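Local coordinates for cytochrome c (Pseudomonas aeruginosa, PDB 6RTE), which acts as a dihydro-heme d1 dehydrogenase in heme d1 biosynthesis, carrying a cytochrome c domain with heme c beside an eight-bladed beta-propeller, at residues I437-R442 with H478-V483. Residues are numbered along the deposited sequence; the frame is centred on the assembly and turned at random.
Sequences IAHRLR and HSLEEV
Leu480 reaches His439 and Leu441 between two consecutive blades of the eight-bladed beta-propeller. His439 and Leu441 lie on 437-441, the outermost strand of one blade. Leu480 belongs to the turn joining strand 470-476 to strand 482-488, the outermost strand of the next, so the contact sits at the periphery, its centre about 26 Å from the centre of the chain. The segments meet by van der Waals packing, and no hydrogen bond crosses.

The His439 side chain starts with CB, 3.8 Å from Leu480 CD1. His439 CG comes closer, 3.5 Å from Leu480 CD1, with CD2 of the ring 3.6 Å from that same CD1. His439 ND1 lies 3.9 Å and NE2 4.1 Å from Leu480 CD1, and CE1 is the ring atom farthest from it. The methyl thus rests over one face of the imidazole, shifted toward its rim, in a CH-pi contact 21° off the ring normal. CG anti to the carbonyl carbon (chi1 -63°) turns that face to Leu480 CD1. The two side chains cross at about a right angle. Tyr413 meets the same ring with its plane steeply inclined, and Leu480 also touches Leu429, where Ala438 and His439 form a classic beta bulge. The turn has positive phi (75°) at Leu480 and contains an ST turn, Glu481 N donating to Ser479 OG. Further along the strand, buried Leu441 brings its CD2 to 3.7 Å from Leu480 O.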
ATOM      1  N   ILE A 437       6.991   0.478  26.425  1.00 70.81           N
ATOM      2  CA  ILE A 437       5.572   0.214  26.209  1.00 73.89           C
ATOM      3  C   ILE A 437       4.799   0.726  27.418  1.00 74.13           C
ATOM      4  O   ILE A 437       4.742   0.059  28.455  1.00 78.93           O
ATOM      5  CB  ILE A 437       5.307  -1.286  25.978  1.00 76.16           C
ATOM      6  CG1 ILE A 437       6.147  -1.797  24.803  1.00 75.77           C
ATOM      7  CG2 ILE A 437       3.824  -1.529  25.723  1.00 75.70           C
ATOM      8  CD1 ILE A 437       6.033  -3.292  24.563  1.00 76.53           C
ATOM      9  N   ALA A 438       4.205   1.914  27.293  1.00 71.23           N
ATOM     10  CA  ALA A 438       3.495   2.523  28.410  1.00 71.83           C
ATOM     11  C   ALA A 438       2.063   2.015  28.535  1.00 74.46           C
ATOM     12  O   ALA A 438       1.520   1.979  29.647  1.00 76.97           O
ATOM     13  CB  ALA A 438       3.493   4.047  28.263  1.00 71.04           C
ATOM     14  N   HIS A 439       1.435   1.626  27.426  1.00 73.21           N
ATOM     15  CA  HIS A 439       0.052   1.169  27.447  1.00 74.96           C
ATOM     16  C   HIS A 439      -0.141   0.111  26.371  1.00 72.84           C
ATOM     17  O   HIS A 439       0.661  -0.014  25.440  1.00 70.95           O
ATOM     18  CB  HIS A 439      -0.933   2.327  27.227  1.00 75.37           C
ATOM     19  CG  HIS A 439      -0.898   3.369  28.302  1.00 79.33           C
ATOM     20  ND1 HIS A 439      -0.026   4.435  28.276  1.00 79.78           N
ATOM     21  CD2 HIS A 439      -1.630   3.507  29.434  1.00 82.14           C
ATOM     22  CE1 HIS A 439      -0.219   5.186  29.348  1.00 81.80           C
ATOM     23  NE2 HIS A 439      -1.187   4.645  30.065  1.00 82.92           N
ATOM     24  N   ARG A 440      -1.223  -0.656  26.508  1.00 73.16           N
ATOM     25  CA  ARG A 440      -1.582  -1.679  25.535  1.00 71.46           C
ATOM     26  C   ARG A 440      -3.081  -1.629  25.280  1.00 68.37           C
ATOM     27  O   ARG A 440      -3.863  -1.355  26.193  1.00 71.58           O
ATOM     28  CB  ARG A 440      -1.173  -3.072  26.019  1.00 74.16           C
ATOM     29  CG  ARG A 440       0.300  -3.198  26.398  1.00 76.84           C
ATOM     30  CD  ARG A 440       0.583  -4.520  27.114  1.00 81.43           C
ATOM     31  NE  ARG A 440       1.524  -5.358  26.372  1.00 83.32           N
ATOM     32  CZ  ARG A 440       2.810  -5.521  26.682  1.00 86.41           C
ATOM     33  NH1 ARG A 440       3.572  -6.304  25.929  1.00 88.11           N
ATOM     34  NH2 ARG A 440       3.339  -4.913  27.739  1.00 87.37           N
ATOM     35  N   LEU A 441      -3.475  -1.886  24.033  1.00 63.29           N
ATOM     36  CA  LEU A 441      -4.875  -1.860  23.620  1.00 60.26           C
ATOM     37  C   LEU A 441      -5.211  -3.172  22.925  1.00 61.72           C
ATOM     38  O   LEU A 441      -4.497  -3.590  22.010  1.00 62.04           O
ATOM     39  CB  LEU A 441      -5.157  -0.674  22.684  1.00 56.74           C
ATOM     40  CG  LEU A 441      -5.090   0.744  23.267  1.00 55.71           C
ATOM     41  CD1 LEU A 441      -5.415   1.765  22.192  1.00 53.75           C
ATOM     42  CD2 LEU A 441      -6.030   0.907  24.444  1.00 56.96           C
ATOM     43  N   ARG A 442      -6.298  -3.817  23.352  1.00 63.01           N
ATOM     44  CA  ARG A 442      -6.685  -5.139  22.859  1.00 63.20           C
ATOM     45  C   ARG A 442      -8.147  -5.099  22.435  1.00 60.56           C
ATOM     46  O   ARG A 442      -9.027  -5.614  23.140  1.00 61.92           O
ATOM     47  CB  ARG A 442      -6.448  -6.210  23.925  1.00 66.65           C
ATOM     48  CG  ARG A 442      -6.482  -7.637  23.403  1.00 68.82           C
ATOM     49  CD  ARG A 442      -6.092  -8.626  24.497  1.00 73.97           C
ATOM     50  NE  ARG A 442      -6.156 -10.013  24.042  1.00 77.88           N
ATOM     51  CZ  ARG A 442      -6.036 -11.069  24.843  1.00 83.89           C
ATOM     52  NH1 ARG A 442      -5.848 -10.902  26.146  1.00 86.76           N
ATOM     53  NH2 ARG A 442      -6.109 -12.298  24.344  1.00 86.00           N
ATOM     54  N   HIS A 478      -6.198  10.221  24.301  1.00 62.25           N
ATOM     55  CA  HIS A 478      -5.597  10.603  25.574  1.00 67.69           C
ATOM     56  C   HIS A 478      -6.100   9.750  26.735  1.00 69.24           C
ATOM     57  O   HIS A 478      -5.294   9.198  27.488  1.00 70.83           O
ATOM     58  CB  HIS A 478      -5.861  12.087  25.848  1.00 70.76           C
ATOM     59  CG  HIS A 478      -5.235  12.997  24.836  1.00 73.34           C
ATOM     60  ND1 HIS A 478      -3.890  13.303  24.844  1.00 74.92           N
ATOM     61  CD2 HIS A 478      -5.764  13.653  23.778  1.00 72.85           C
ATOM     62  CE1 HIS A 478      -3.619  14.113  23.838  1.00 73.67           C
ATOM     63  NE2 HIS A 478      -4.739  14.342  23.175  1.00 72.10           N
ATOM     64  N   SER A 479      -7.420   9.631  26.895  1.00 69.83           N
ATOM     65  CA  SER A 479      -7.965   8.733  27.907  1.00 71.43           C
ATOM     66  C   SER A 479      -7.684   7.274  27.568  1.00 72.22           C
ATOM     67  O   SER A 479      -7.539   6.446  28.475  1.00 74.69           O
ATOM     68  CB  SER A 479      -9.471   8.958  28.052  1.00 70.30           C
ATOM     69  OG  SER A 479     -10.191   8.210  27.087  1.00 67.72           O
ATOM     70  N   LEU A 480      -7.615   6.943  26.278  1.00 69.61           N
ATOM     71  CA  LEU A 480      -7.315   5.603  25.776  1.00 67.26           C
ATOM     72  C   LEU A 480      -8.486   4.638  25.917  1.00 64.60           C
ATOM     73  O   LEU A 480      -8.283   3.423  25.895  1.00 63.49           O
ATOM     74  CB  LEU A 480      -6.083   5.001  26.464  1.00 70.38           C
ATOM     75  CG  LEU A 480      -4.805   5.842  26.445  1.00 72.55           C
ATOM     76  CD1 LEU A 480      -3.596   4.968  26.767  1.00 73.81           C
ATOM     77  CD2 LEU A 480      -4.614   6.554  25.107  1.00 71.96           C
ATOM     78  N   GLU A 481      -9.709   5.140  26.039  1.00 64.10           N
ATOM     79  CA  GLU A 481     -10.888   4.300  26.198  1.00 65.94           C
ATOM     80  C   GLU A 481     -11.611   4.159  24.862  1.00 59.83           C
ATOM     81  O   GLU A 481     -11.625   5.082  24.045  1.00 59.04           O
ATOM     82  CB  GLU A 481     -11.843   4.888  27.243  1.00 71.44           C
ATOM     83  CG  GLU A 481     -11.189   5.269  28.570  1.00 76.79           C
ATOM     84  CD  GLU A 481     -11.173   4.136  29.592  1.00 81.40           C
ATOM     85  OE1 GLU A 481     -11.708   3.043  29.299  1.00 82.18           O
ATOM     86  OE2 GLU A 481     -10.627   4.345  30.697  1.00 83.73           O
ATOM     87  N   GLU A 482     -12.214   2.994  24.642  1.00 56.97           N
ATOM     88  CA  GLU A 482     -12.982   2.786  23.424  1.00 54.82           C
ATOM     89  C   GLU A 482     -14.232   3.654  23.444  1.00 56.40           C
ATOM     90  O   GLU A 482     -15.007   3.625  24.408  1.00 55.63           O
ATOM     91  CB  GLU A 482     -13.375   1.322  23.256  1.00 57.10           C
ATOM     92  CG  GLU A 482     -14.368   1.105  22.111  1.00 57.63           C
ATOM     93  CD  GLU A 482     -14.682  -0.356  21.860  1.00 59.50           C
ATOM     94  OE1 GLU A 482     -13.887  -1.217  22.284  1.00 60.68           O
ATOM     95  OE2 GLU A 482     -15.725  -0.637  21.233  1.00 59.65           O
ATOM     96  N   VAL A 483     -14.435   4.403  22.363  1.00 57.40           N
ATOM     97  CA  VAL A 483     -15.570   5.300  22.236  1.00 61.62           C
ATOM     98  C   VAL A 483     -16.620   4.782  21.258  1.00 58.79           C
ATOM     99  O   VAL A 483     -17.812   5.054  21.453  1.00 57.46           O
ATOM    100  CB  VAL A 483     -15.081   6.706  21.817  1.00 65.62           C
ATOM    101  CG1 VAL A 483     -16.253   7.594  21.434  1.00 67.30           C
ATOM    102  CG2 VAL A 483     -14.265   7.340  22.939  1.00 68.73           C
TER